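Local coordinates for protein cytochrome P450 (PDB 3OFT) that holds iron protoporphyrin IX within the mainly helical fold of the cytochrome P450 family, at residues F14-P19 against G46-A51; D188-F193 against N230-G235; E195-M198 against D203-F206; R258-R261 against L266-A269; R360-L363 against E368-L371. All blocks are in the same frame, centred on the assembly; numbering follows the deposited sequence.

Interaction 1 (F14-P19 against G46-A51); sequences FDIFNP and GGHWIA
Apolar contact between Phe14, Ile16 and Ile50 carries most of this joint. The outer methyl of Ile50, CD1, is the shared atom: it lies 3.7 Å from Phe14 CD2 and 3.9 Å from Ile16 CG2. Ile50 reaches this far because its chain is extended (CG1 anti to the carbonyl carbon, chi1 -60°, then chi2 166°), and it crosses Phe14 at about a right angle. The other branch of Ile16 ends in CD1, which rests against the His48 imidazole, the two side chains approaching from opposite directions.

No polar bond crosses between the segments; the loop has bonds of its own. Asp15 O accepts from Asn18 N at 3.0 Å, closing a type I turn. Asp15 OD2 accepts from Phe17 N at 2.9 Å in an Asx turn, with the N-H coming from above the carboxylate plane, 53° out of it. Asn45 ND2 also donates to OD2.

Ser42 and Tyr305, from the strands next to 48-51 in the mixed sheet, and Trp30 of helix 26-31 complete the surroundings. With four buried residues touching, the loop is joined to the strand by shape and dispersion, while the Asx turn and the type I turn help to shape the loop.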
# COMPACT_ATOMS: atom_id res chain seq x y z
N PHE A 14 15.47 16.42 5.12
CA PHE A 14 14.89 15.21 4.49
C PHE A 14 13.61 15.45 3.67
O PHE A 14 12.59 15.86 4.22
CB PHE A 14 14.60 14.18 5.59
CG PHE A 14 14.48 12.76 5.10
CD1 PHE A 14 15.61 11.92 5.05
CD2 PHE A 14 13.24 12.24 4.73
CE1 PHE A 14 15.51 10.61 4.64
CE2 PHE A 14 13.13 10.91 4.27
CZ PHE A 14 14.28 10.09 4.26
N ASP A 15 13.68 15.17 2.35
CA ASP A 15 12.54 15.27 1.44
C ASP A 15 11.89 13.89 1.29
O ASP A 15 12.46 13.01 0.65
CB ASP A 15 13.02 15.75 0.07
CG ASP A 15 11.90 15.80 -0.97
OD1 ASP A 15 12.26 16.16 -2.11
OD2 ASP A 15 10.70 15.49 -0.71
N ILE A 16 10.70 13.72 1.86
CA ILE A 16 10.02 12.41 1.81
C ILE A 16 9.68 11.89 0.40
O ILE A 16 9.53 10.66 0.19
CB ILE A 16 8.78 12.41 2.74
CG1 ILE A 16 7.76 13.44 2.22
CG2 ILE A 16 9.27 12.63 4.18
CD1 ILE A 16 6.70 13.91 3.23
N PHE A 17 9.60 12.80 -0.57
CA PHE A 17 9.37 12.43 -1.95
C PHE A 17 10.62 11.95 -2.68
O PHE A 17 10.51 11.25 -3.68
CB PHE A 17 8.65 13.56 -2.73
CG PHE A 17 7.29 13.89 -2.16
CD1 PHE A 17 6.22 13.02 -2.35
CD2 PHE A 17 7.09 15.05 -1.41
CE1 PHE A 17 4.95 13.32 -1.83
CE2 PHE A 17 5.82 15.35 -0.87
CZ PHE A 17 4.75 14.49 -1.08
N ASN A 18 11.81 12.34 -2.22
CA ASN A 18 13.05 11.82 -2.79
C ASN A 18 14.14 11.68 -1.74
O ASN A 18 15.08 12.47 -1.70
CB ASN A 18 13.52 12.53 -4.09
CG ASN A 18 12.97 13.93 -4.27
OD1 ASN A 18 11.80 14.14 -4.61
ND2 ASN A 18 13.84 14.92 -4.09
N PRO A 19 14.01 10.67 -0.86
CA PRO A 19 15.06 10.47 0.13
C PRO A 19 16.43 10.22 -0.55
O PRO A 19 16.49 9.58 -1.61
CB PRO A 19 14.58 9.25 0.91
CG PRO A 19 13.07 9.26 0.73
CD PRO A 19 12.88 9.74 -0.68
N GLY A 46 7.07 22.24 3.06
CA GLY A 46 6.24 23.08 3.91
C GLY A 46 6.52 23.01 5.41
O GLY A 46 5.94 23.79 6.18
N GLY A 47 7.39 22.09 5.83
CA GLY A 47 7.73 21.95 7.24
C GLY A 47 6.79 20.98 7.96
O GLY A 47 5.58 21.22 8.07
N HIS A 48 7.37 19.90 8.47
CA HIS A 48 6.57 18.82 9.09
C HIS A 48 7.45 17.88 9.93
O HIS A 48 8.65 17.73 9.65
CB HIS A 48 5.79 18.05 8.01
CG HIS A 48 6.64 17.17 7.15
ND1 HIS A 48 7.11 17.56 5.90
CD2 HIS A 48 7.09 15.91 7.34
CE1 HIS A 48 7.82 16.57 5.38
NE2 HIS A 48 7.86 15.58 6.25
N TRP A 49 6.85 17.21 10.90
CA TRP A 49 7.56 16.20 11.65
C TRP A 49 7.70 14.91 10.87
O TRP A 49 6.87 14.59 10.00
CB TRP A 49 6.86 15.88 12.98
CG TRP A 49 6.70 17.04 13.97
CD1 TRP A 49 5.59 17.82 14.15
CD2 TRP A 49 7.68 17.50 14.91
NE1 TRP A 49 5.83 18.75 15.15
CE2 TRP A 49 7.11 18.58 15.61
CE3 TRP A 49 9.00 17.13 15.20
CZ2 TRP A 49 7.79 19.25 16.65
CZ3 TRP A 49 9.69 17.82 16.22
CH2 TRP A 49 9.08 18.87 16.91
N ILE A 50 8.75 14.17 11.18
CA ILE A 50 8.91 12.80 10.68
C ILE A 50 9.22 11.89 11.87
O ILE A 50 10.18 12.14 12.65
CB ILE A 50 10.05 12.64 9.63
CG1 ILE A 50 9.84 13.51 8.39
CG2 ILE A 50 10.19 11.15 9.27
CD1 ILE A 50 11.10 13.65 7.44
N ALA A 51 8.43 10.83 12.04
CA ALA A 51 8.72 9.87 13.11
C ALA A 51 9.87 8.99 12.61
O ALA A 51 9.78 8.45 11.53
CB ALA A 51 7.51 9.05 13.44

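Interaction 2 (D188-F193 against N230-G235); sequences DYLWPF and NLLFGG. With HEM (protoporphyrin IX containing Fe), chain D.
In the distal helical layer of the P450 fold, Leu232 of the long helix 221-252 meets Tyr189 and Leu190 of helix 179-199. One methyl does the touching: Leu232 CD2 is 4.1 Å from Leu190 CD1 and equally far from Leu190 CD2, so it sits opposite the fork of that side chain. The same methyl is 4.3 Å from Tyr189 CD1. Leu232 extends outward with CG anti to its backbone N (chi1 180°), and Phe149 and Leu170 add to the apolar surroundings. Tyr189 OH is engaged elsewhere, bonded to Leu163 O.

Helix 221-252 turns its other flank to the haem, and here the segment runs into the Gly234-Gly235 pair, matching the (Ala/Gly)-Gly step that P450s carry in this helix beside the iron. The backbone of Gly235 packs directly on the porphyrin, its CA 3.5 Å from HEM C2C. Gly234 O receives a hydrogen bond from a water at 2.6 Å, and that water is bound to the iron at 2.4 Å. Thr238 OG1 bonds to the same carbonyl. Farther back along the helix, the Asn230 amide meets a porphyrin methyl, OD1 to HEM CMD being 3.6 Å, and Leu231 CD2 reaches the same methyl at 4.1 Å.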
# COMPACT_ATOMS: atom_id res chain seq x y z
N ASP A 188 -15.28 9.06 -12.86
CA ASP A 188 -15.94 8.77 -14.14
C ASP A 188 -15.75 7.32 -14.54
O ASP A 188 -16.67 6.70 -15.03
CB ASP A 188 -15.50 9.71 -15.27
CG ASP A 188 -16.04 11.14 -15.07
OD1 ASP A 188 -17.08 11.28 -14.38
OD2 ASP A 188 -15.43 12.10 -15.60
N TYR A 189 -14.56 6.79 -14.33
CA TYR A 189 -14.30 5.35 -14.50
C TYR A 189 -15.17 4.43 -13.62
O TYR A 189 -15.69 3.40 -14.09
CB TYR A 189 -12.86 5.11 -14.14
CG TYR A 189 -12.37 3.71 -14.33
CD1 TYR A 189 -11.97 2.94 -13.23
CD2 TYR A 189 -12.28 3.16 -15.60
CE1 TYR A 189 -11.46 1.67 -13.40
CE2 TYR A 189 -11.77 1.87 -15.78
CZ TYR A 189 -11.36 1.14 -14.67
OH TYR A 189 -10.86 -0.13 -14.84
N LEU A 190 -15.29 4.80 -12.35
CA LEU A 190 -16.03 4.02 -11.37
C LEU A 190 -17.54 4.20 -11.50
O LEU A 190 -18.30 3.29 -11.15
CB LEU A 190 -15.60 4.41 -9.93
CG LEU A 190 -14.14 4.00 -9.59
CD1 LEU A 190 -13.75 4.56 -8.23
CD2 LEU A 190 -13.91 2.45 -9.66
N TRP A 191 -17.99 5.38 -11.93
CA TRP A 191 -19.43 5.63 -11.90
C TRP A 191 -20.32 4.56 -12.56
O TRP A 191 -21.34 4.17 -11.98
CB TRP A 191 -19.85 7.06 -12.35
CG TRP A 191 -21.36 7.18 -12.21
CD1 TRP A 191 -22.30 7.23 -13.22
CD2 TRP A 191 -22.11 7.12 -10.98
NE1 TRP A 191 -23.57 7.24 -12.69
CE2 TRP A 191 -23.48 7.18 -11.32
CE3 TRP A 191 -21.75 7.04 -9.63
CZ2 TRP A 191 -24.47 7.16 -10.36
CZ3 TRP A 191 -22.73 7.03 -8.68
CH2 TRP A 191 -24.09 7.08 -9.05
N PRO A 192 -19.96 4.06 -13.76
CA PRO A 192 -20.90 3.07 -14.31
C PRO A 192 -21.07 1.82 -13.42
O PRO A 192 -22.18 1.26 -13.32
CB PRO A 192 -20.30 2.71 -15.68
CG PRO A 192 -19.41 3.86 -16.04
CD PRO A 192 -18.90 4.44 -14.72
N PHE A 193 -19.99 1.38 -12.76
CA PHE A 193 -20.06 0.23 -11.86
C PHE A 193 -20.95 0.48 -10.64
O PHE A 193 -21.73 -0.40 -10.25
CB PHE A 193 -18.66 -0.17 -11.31
CG PHE A 193 -17.56 -0.19 -12.34
CD1 PHE A 193 -17.74 -0.75 -13.61
CD2 PHE A 193 -16.29 0.33 -12.01
CE1 PHE A 193 -16.69 -0.77 -14.54
CE2 PHE A 193 -15.21 0.27 -12.92
CZ PHE A 193 -15.43 -0.26 -14.20
N ASN A 230 -11.57 5.34 -2.73
CA ASN A 230 -10.63 4.74 -1.77
C ASN A 230 -10.30 3.25 -2.03
O ASN A 230 -9.13 2.87 -1.92
CB ASN A 230 -11.13 4.95 -0.35
CG ASN A 230 -10.05 4.81 0.71
OD1 ASN A 230 -8.90 4.39 0.47
ND2 ASN A 230 -10.42 5.13 1.89
N LEU A 231 -11.30 2.44 -2.34
CA LEU A 231 -11.07 1.02 -2.64
C LEU A 231 -10.20 0.84 -3.88
O LEU A 231 -9.25 0.04 -3.87
CB LEU A 231 -12.38 0.26 -2.77
CG LEU A 231 -13.10 0.01 -1.45
CD1 LEU A 231 -14.33 -0.78 -1.86
CD2 LEU A 231 -12.25 -0.81 -0.46
N LEU A 232 -10.47 1.64 -4.91
CA LEU A 232 -9.68 1.57 -6.13
C LEU A 232 -8.24 1.98 -5.85
O LEU A 232 -7.32 1.20 -6.13
CB LEU A 232 -10.22 2.51 -7.22
CG LEU A 232 -9.46 2.50 -8.55
CD1 LEU A 232 -9.55 1.14 -9.26
CD2 LEU A 232 -9.95 3.60 -9.49
N PHE A 233 -8.05 3.20 -5.35
CA PHE A 233 -6.69 3.69 -5.14
C PHE A 233 -5.93 2.92 -4.06
O PHE A 233 -4.73 2.68 -4.21
CB PHE A 233 -6.65 5.18 -4.87
CG PHE A 233 -6.83 6.03 -6.11
CD1 PHE A 233 -5.88 6.03 -7.14
CD2 PHE A 233 -7.94 6.87 -6.23
CE1 PHE A 233 -6.04 6.81 -8.29
CE2 PHE A 233 -8.12 7.69 -7.38
CZ PHE A 233 -7.16 7.66 -8.42
N GLY A 234 -6.65 2.46 -3.03
CA GLY A 234 -6.01 1.80 -1.88
C GLY A 234 -5.36 0.46 -2.22
O GLY A 234 -4.42 0.03 -1.55
N GLY A 235 -5.85 -0.19 -3.26
CA GLY A 235 -5.39 -1.52 -3.66
C GLY A 235 -4.51 -1.52 -4.91
O GLY A 235 -4.04 -2.57 -5.32
CHA HEM D . -5.53 1.48 4.86
CHB HEM D . -1.34 -0.52 3.39
CHC HEM D . -3.78 -3.21 0.20
CHD HEM D . -7.68 -0.50 0.93
C1A HEM D . -4.20 1.10 4.77
C2A HEM D . -3.16 1.56 5.67
C3A HEM D . -2.00 1.02 5.29
C4A HEM D . -2.26 0.22 4.09
CMA HEM D . -0.64 1.31 5.97
CAA HEM D . -3.37 2.48 6.90
CBA HEM D . -3.40 3.91 6.42
CGA HEM D . -3.49 4.91 7.56
O1A HEM D . -3.66 6.13 7.27
O2A HEM D . -3.40 4.55 8.78
C1B HEM D . -1.62 -1.45 2.40
C2B HEM D . -0.68 -2.35 1.78
C3B HEM D . -1.38 -3.09 0.90
C4B HEM D . -2.77 -2.67 0.95
CMB HEM D . 0.82 -2.39 2.13
CAB HEM D . -0.94 -4.18 -0.08
CBB HEM D . 0.34 -4.56 -0.24
C1C HEM D . -5.06 -2.75 0.08
C2C HEM D . -6.12 -3.32 -0.75
C3C HEM D . -7.20 -2.52 -0.55
C4C HEM D . -6.88 -1.53 0.45
CMC HEM D . -5.95 -4.56 -1.69
CAC HEM D . -8.64 -2.61 -1.12
CBC HEM D . -8.90 -3.11 -2.32
C1D HEM D . -7.49 0.24 2.05
C2D HEM D . -8.48 1.13 2.62
C3D HEM D . -7.82 1.70 3.86
C4D HEM D . -6.49 1.16 3.92
CMD HEM D . -9.94 1.39 2.11
CAD HEM D . -8.50 2.71 4.83
CBD HEM D . -8.92 1.89 6.06
CGD HEM D . -9.42 2.90 7.09
O1D HEM D . -9.14 4.12 6.99
O2D HEM D . -10.06 2.52 8.08
NA HEM D . -3.61 0.26 3.83
NB HEM D . -2.88 -1.72 1.89
NC HEM D . -5.58 -1.70 0.82
ND HEM D . -6.33 0.30 2.82
FE HEM D . -4.62 -0.77 2.39
O HOH W 1 -4.14 0.97 0.82

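Interaction 3 (E195-M198 against D203-F206); sequences EKRM and DDLF
Asp204 opens the contact by setting its carboxylate across the bent chain of Arg197. Its OD1 lies 3.0 Å from Arg197 CD and its OD2 3.3 Å from the same carbon, so both oxygens address a methylene and not the charged nitrogens. OD1 does lie at the guanidinium edge, near its plane, but Arg197 NE is 4.2 Å from it, beyond a salt bridge, and the two flat groups stand 82° apart. Arg197 NE is instead bonded to Phe193 O, one turn back on its own helix. The opposite charges may still attract weakly.

The carboxylate has work of its own: Asp204 is the N-cap of helix 205-210, capping a backbone N in its first turn, and OD2 is also bonded to Ser207 OG. Its CG lies between the backbone N and the carbonyl carbon (chi1 65°), which folds the acid back over the start of the helix.

Leu205 follows as the first helical residue, with a backbone hydrogen bond to Leu152. Phe206 then adds an apolar touch, its CB 4.0 Å from Arg197 CD, while the ring leads away from this pair.

That ring packs on Cys228 and Leu231 of helix 221-252 and on Leu190 of helix 179-199, so it lies against both long helices, and helix 205-210 packs on them through it, just after the short connection from helix 179-199.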
# COMPACT_ATOMS: atom_id res chain seq x y z
N GLU A 195 -23.27 2.84 -10.24
CA GLU A 195 -24.65 3.07 -10.64
C GLU A 195 -25.37 1.73 -10.75
O GLU A 195 -26.45 1.55 -10.20
CB GLU A 195 -24.69 3.82 -11.97
CG GLU A 195 -26.07 4.06 -12.53
CD GLU A 195 -26.10 3.73 -14.01
OE1 GLU A 195 -26.17 2.51 -14.35
OE2 GLU A 195 -26.04 4.68 -14.83
N LYS A 196 -24.71 0.77 -11.42
CA LYS A 196 -25.28 -0.56 -11.64
C LYS A 196 -25.47 -1.32 -10.34
O LYS A 196 -26.53 -1.93 -10.14
CB LYS A 196 -24.42 -1.37 -12.63
CG LYS A 196 -25.01 -2.72 -13.05
CD LYS A 196 -24.12 -3.47 -14.04
CE LYS A 196 -23.96 -2.70 -15.36
NZ LYS A 196 -23.08 -3.44 -16.34
N ARG A 197 -24.47 -1.30 -9.47
CA ARG A 197 -24.49 -2.09 -8.25
C ARG A 197 -25.36 -1.51 -7.13
O ARG A 197 -25.85 -2.26 -6.27
CB ARG A 197 -23.06 -2.43 -7.78
CG ARG A 197 -22.51 -3.71 -8.44
CD ARG A 197 -20.98 -3.74 -8.71
NE ARG A 197 -20.85 -3.08 -9.99
CZ ARG A 197 -20.50 -3.59 -11.17
NH1 ARG A 197 -20.07 -4.83 -11.35
NH2 ARG A 197 -20.57 -2.78 -12.19
N MET A 198 -25.58 -0.20 -7.14
CA MET A 198 -26.51 0.41 -6.19
C MET A 198 -27.98 0.15 -6.62
O MET A 198 -28.85 -0.06 -5.76
CB MET A 198 -26.27 1.92 -6.01
CG MET A 198 -24.96 2.28 -5.31
SD MET A 198 -24.82 4.06 -4.96
CE MET A 198 -25.93 4.78 -6.19
N ASP A 203 -23.25 -9.84 -5.88
CA ASP A 203 -22.56 -10.37 -4.70
C ASP A 203 -21.07 -9.99 -4.71
O ASP A 203 -20.27 -10.54 -3.93
CB ASP A 203 -22.67 -11.88 -4.71
CG ASP A 203 -21.99 -12.47 -5.90
OD1 ASP A 203 -21.83 -11.72 -6.89
OD2 ASP A 203 -21.60 -13.65 -5.86
N ASP A 204 -20.69 -9.09 -5.60
CA ASP A 204 -19.32 -8.59 -5.69
C ASP A 204 -18.98 -7.61 -4.56
O ASP A 204 -19.84 -7.23 -3.78
CB ASP A 204 -19.14 -7.87 -7.02
CG ASP A 204 -20.02 -6.63 -7.11
OD1 ASP A 204 -19.53 -5.52 -6.78
OD2 ASP A 204 -21.21 -6.77 -7.42
N LEU A 205 -17.71 -7.17 -4.52
CA LEU A 205 -17.25 -6.25 -3.48
C LEU A 205 -18.06 -4.98 -3.34
O LEU A 205 -18.46 -4.63 -2.23
CB LEU A 205 -15.78 -5.89 -3.66
CG LEU A 205 -15.09 -4.98 -2.64
CD1 LEU A 205 -15.26 -5.50 -1.18
CD2 LEU A 205 -13.58 -4.75 -3.01
N PHE A 206 -18.27 -4.24 -4.43
CA PHE A 206 -18.99 -2.96 -4.32
C PHE A 206 -20.41 -3.21 -3.83
O PHE A 206 -20.90 -2.52 -2.93
CB PHE A 206 -19.02 -2.19 -5.64
CG PHE A 206 -17.77 -1.39 -5.96
CD1 PHE A 206 -16.64 -1.42 -5.14
CD2 PHE A 206 -17.75 -0.57 -7.11
CE1 PHE A 206 -15.47 -0.65 -5.47
CE2 PHE A 206 -16.59 0.19 -7.46
CZ PHE A 206 -15.48 0.15 -6.65

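Interaction 4 (R258-R261 against L266-A269); sequences RLLR and LIPA
Leu266 is the bump here, and the hollow it enters lies between Leu259 and Leu260 on helix 254-262. Its CB rests 3.7 Å from Leu260 CD2, on one flank. Its outer methyl CD2 continues past that point and stops 3.8 Å from Leu259 CD1, on the other. Leu266 crosses each of these leucines at about a right angle, so it lies athwart them and not alongside. The two helical leucines point differently from their backbones: Leu259 has CG anti to its backbone N, whereas Leu260 has it beside the N. Leu266 itself adopts nearly eclipsed torsions, chi1 -103° and chi2 0°, which suggests either some strain or an imperfectly defined side chain.

A second, shallower fit runs the other way. Leu260 is now the projection, its CD2 reaching over the opposing backbone to lie 3.8 Å from Leu266 O. Beside it Ile267 follows the base of the leucine, CG1 being 4.2 Å from Leu260 CB and CD1 4.1 Å from Leu260 O. The nearest CA pair of the two segments, Leu260 CA and Ile267 CA at 6.2 Å, falls here.

The contact joins the successive helices 254-262 and 267-277, the J and K helices of the P450 fold, across the short turn between them. Leu359 and Leu363 of helix 348-365 cover Ile267 and Leu260 in turn, and Phe326 touches Leu259. Every touching group is aliphatic or a backbone atom, so the two segments meet through van der Waals packing, without a hydrogen bond between them, in a partly buried contact.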
# COMPACT_ATOMS: atom_id res chain seq x y z
N ARG A 258 14.20 -21.74 -4.57
CA ARG A 258 14.33 -23.18 -4.44
C ARG A 258 13.54 -23.67 -3.25
O ARG A 258 12.82 -24.64 -3.34
CB ARG A 258 15.79 -23.60 -4.28
CG ARG A 258 16.59 -23.53 -5.56
CD ARG A 258 17.97 -24.14 -5.31
NE ARG A 258 18.95 -23.12 -4.94
CZ ARG A 258 19.61 -22.39 -5.84
NH1 ARG A 258 19.37 -22.56 -7.14
NH2 ARG A 258 20.48 -21.48 -5.44
N LEU A 259 13.69 -23.00 -2.12
CA LEU A 259 12.90 -23.37 -0.92
C LEU A 259 11.40 -23.45 -1.16
O LEU A 259 10.73 -24.44 -0.79
CB LEU A 259 13.21 -22.38 0.22
CG LEU A 259 12.41 -22.55 1.52
CD1 LEU A 259 12.67 -23.92 2.17
CD2 LEU A 259 12.77 -21.38 2.47
N LEU A 260 10.82 -22.41 -1.77
CA LEU A 260 9.38 -22.35 -1.94
C LEU A 260 8.83 -23.20 -3.09
O LEU A 260 7.63 -23.49 -3.12
CB LEU A 260 8.87 -20.89 -2.01
CG LEU A 260 9.29 -20.02 -0.83
CD1 LEU A 260 8.93 -18.54 -1.11
CD2 LEU A 260 8.64 -20.51 0.46
N ARG A 261 9.69 -23.58 -4.03
CA ARG A 261 9.30 -24.59 -5.02
C ARG A 261 9.34 -26.02 -4.46
O ARG A 261 8.47 -26.82 -4.77
CB ARG A 261 10.09 -24.43 -6.35
CG ARG A 261 9.51 -23.20 -7.11
CD ARG A 261 9.63 -23.09 -8.69
NE ARG A 261 10.85 -22.40 -8.90
CZ ARG A 261 11.12 -21.23 -9.47
NH1 ARG A 261 10.30 -20.43 -10.18
NH2 ARG A 261 12.38 -20.92 -9.33
N LEU A 266 5.18 -23.69 2.60
CA LEU A 266 5.83 -22.55 3.25
C LEU A 266 5.47 -21.23 2.59
O LEU A 266 5.89 -20.18 3.05
CB LEU A 266 7.35 -22.68 3.17
CG LEU A 266 8.26 -23.12 4.31
CD1 LEU A 266 7.55 -23.45 5.58
CD2 LEU A 266 9.32 -24.14 3.95
N ILE A 267 4.74 -21.28 1.49
CA ILE A 267 4.33 -20.01 0.84
C ILE A 267 3.53 -19.05 1.75
O ILE A 267 3.85 -17.85 1.77
CB ILE A 267 3.67 -20.27 -0.55
CG1 ILE A 267 4.75 -20.64 -1.55
CG2 ILE A 267 2.72 -19.09 -1.02
CD1 ILE A 267 4.17 -21.24 -2.90
N PRO A 268 2.53 -19.54 2.53
CA PRO A 268 1.81 -18.56 3.37
C PRO A 268 2.74 -17.89 4.38
O PRO A 268 2.69 -16.65 4.55
CB PRO A 268 0.72 -19.41 4.07
CG PRO A 268 0.43 -20.49 3.01
CD PRO A 268 1.80 -20.82 2.43
N ALA A 269 3.59 -18.68 5.03
CA ALA A 269 4.50 -18.13 6.00
C ALA A 269 5.52 -17.19 5.33
O ALA A 269 5.86 -16.16 5.91
CB ALA A 269 5.20 -19.21 6.82

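Interaction 5 (R360-L363 against E368-L371); sequences REWL and EFAL
Trp362 meets Phe369 in a T-shaped (edge-to-face) stack, the one ring pair that joins these segments. The indole presents the edge of its five-membered ring: NE1 lies 3.1 Å above the plane of the phenyl ring, shifted toward the rim, and is 3.2 Å from Phe369 CZ. Next to it on the same edge, Trp362 CD1 is 3.4 Å from Phe369 CE2. Centroids of the five-membered ring and the phenyl ring are 4.5 Å apart and the planes stand at 81°, close to perpendicular. The polar edge of the indole is thus applied to the electron-rich face of the phenylalanine, an arrangement that probably adds an electrostatic component to the packing.

Each side chain is steered there by its first torsion. Trp362 swings off its helix with CG anti to the backbone N (chi1 -167°), and Phe369 has CG between the backbone N and the carbonyl carbon (chi1 60°), folding its ring toward the helix.

Leu363 comes next and packs instead on Leu260 and Leu250. Around the stack, Phe136 and Phe140 also meet Trp362 edge-to-face, Phe358 meets it at a shallower angle, and Trp394 touches Phe369.

The result is an aromatic cluster where the C-terminal part of the L helix (348-365) is followed, after a tight connection, by strand 369-371 of the antiparallel sheet near the C-terminus, a succession found in the P450 fold.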
# COMPACT_ATOMS: atom_id res chain seq x y z
N ARG A 360 2.32 -18.59 -5.52
CA ARG A 360 1.95 -19.92 -5.99
C ARG A 360 2.09 -19.99 -7.50
O ARG A 360 2.64 -20.96 -8.05
CB ARG A 360 0.51 -20.28 -5.63
CG ARG A 360 0.30 -20.58 -4.19
CD ARG A 360 -1.15 -21.07 -3.90
NE ARG A 360 -1.28 -21.09 -2.45
CZ ARG A 360 -0.60 -21.91 -1.62
NH1 ARG A 360 0.24 -22.84 -2.09
NH2 ARG A 360 -0.77 -21.82 -0.31
N GLU A 361 1.59 -18.99 -8.18
CA GLU A 361 1.59 -19.04 -9.64
C GLU A 361 2.93 -18.76 -10.27
O GLU A 361 3.28 -19.44 -11.26
CB GLU A 361 0.51 -18.14 -10.23
CG GLU A 361 -0.88 -18.72 -10.07
CD GLU A 361 -1.06 -20.11 -10.70
OE1 GLU A 361 -1.73 -20.96 -10.08
OE2 GLU A 361 -0.55 -20.35 -11.81
N TRP A 362 3.67 -17.79 -9.72
CA TRP A 362 4.96 -17.38 -10.29
C TRP A 362 6.00 -18.46 -10.10
O TRP A 362 6.69 -18.87 -11.07
CB TRP A 362 5.46 -16.06 -9.68
CG TRP A 362 6.62 -15.40 -10.42
CD1 TRP A 362 7.94 -15.39 -10.05
CD2 TRP A 362 6.54 -14.64 -11.63
NE1 TRP A 362 8.69 -14.68 -10.97
CE2 TRP A 362 7.85 -14.21 -11.95
CE3 TRP A 362 5.49 -14.31 -12.49
CZ2 TRP A 362 8.15 -13.47 -13.10
CZ3 TRP A 362 5.78 -13.55 -13.62
CH2 TRP A 362 7.10 -13.13 -13.91
N LEU A 363 6.13 -18.92 -8.86
CA LEU A 363 7.02 -20.03 -8.55
C LEU A 363 6.61 -21.34 -9.21
O LEU A 363 7.47 -22.07 -9.68
CB LEU A 363 7.13 -20.22 -7.03
CG LEU A 363 7.85 -19.06 -6.33
CD1 LEU A 363 7.68 -19.15 -4.81
CD2 LEU A 363 9.30 -19.04 -6.66
N GLU A 368 13.48 -21.12 -13.05
CA GLU A 368 14.33 -20.31 -12.21
C GLU A 368 14.56 -18.99 -12.92
O GLU A 368 14.73 -18.97 -14.16
CB GLU A 368 15.65 -21.01 -11.91
CG GLU A 368 16.51 -20.23 -10.93
CD GLU A 368 17.69 -21.02 -10.35
OE1 GLU A 368 18.40 -20.43 -9.52
OE2 GLU A 368 17.91 -22.21 -10.72
N PHE A 369 14.53 -17.89 -12.18
CA PHE A 369 14.69 -16.57 -12.79
C PHE A 369 15.72 -15.73 -12.02
O PHE A 369 16.03 -16.02 -10.85
CB PHE A 369 13.33 -15.83 -12.97
CG PHE A 369 12.60 -15.59 -11.68
CD1 PHE A 369 12.74 -14.38 -10.99
CD2 PHE A 369 11.81 -16.58 -11.12
CE1 PHE A 369 12.08 -14.15 -9.77
CE2 PHE A 369 11.15 -16.37 -9.86
CZ PHE A 369 11.29 -15.14 -9.21
N ALA A 370 16.24 -14.68 -12.66
CA ALA A 370 17.29 -13.86 -12.09
C ALA A 370 17.20 -12.44 -12.59
O ALA A 370 16.48 -12.16 -13.57
CB ALA A 370 18.70 -14.44 -12.46
N LEU A 371 17.97 -11.54 -11.98
CA LEU A 371 18.06 -10.20 -12.55
C LEU A 371 18.83 -10.25 -13.89
O LEU A 371 19.71 -11.10 -14.07
CB LEU A 371 18.76 -9.25 -11.58
CG LEU A 371 18.02 -8.95 -10.27
CD1 LEU A 371 18.99 -8.15 -9.42
CD2 LEU A 371 16.72 -8.18 -10.46

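How the interactions relate
Two pairs of these contacts touch, and interaction 1 stands apart. Interactions 2 and 3 share helix 179-199, their centres about 12 Å apart, and interaction 3 is nested within the loop that interaction 2 closes; Leu231 CD1 packs on Phe206 CE1 at 3.8 Å, linking the haem-facing helix to the short one behind it. Interactions 4 and 5, also about 12 Å between centres, meet where Leu260 CB lies 3.5 Å from Leu363 CD1, with a long, weak Arg258-Glu368 ion pair nearby. Interaction 2 reaches the haem itself, whereas the Ile16 side chain of interaction 1 is about 9 Å from the bound (2R,5R)-hexane-2,5-diol. Centres of interactions 1 and 3 are about 39 Å apart.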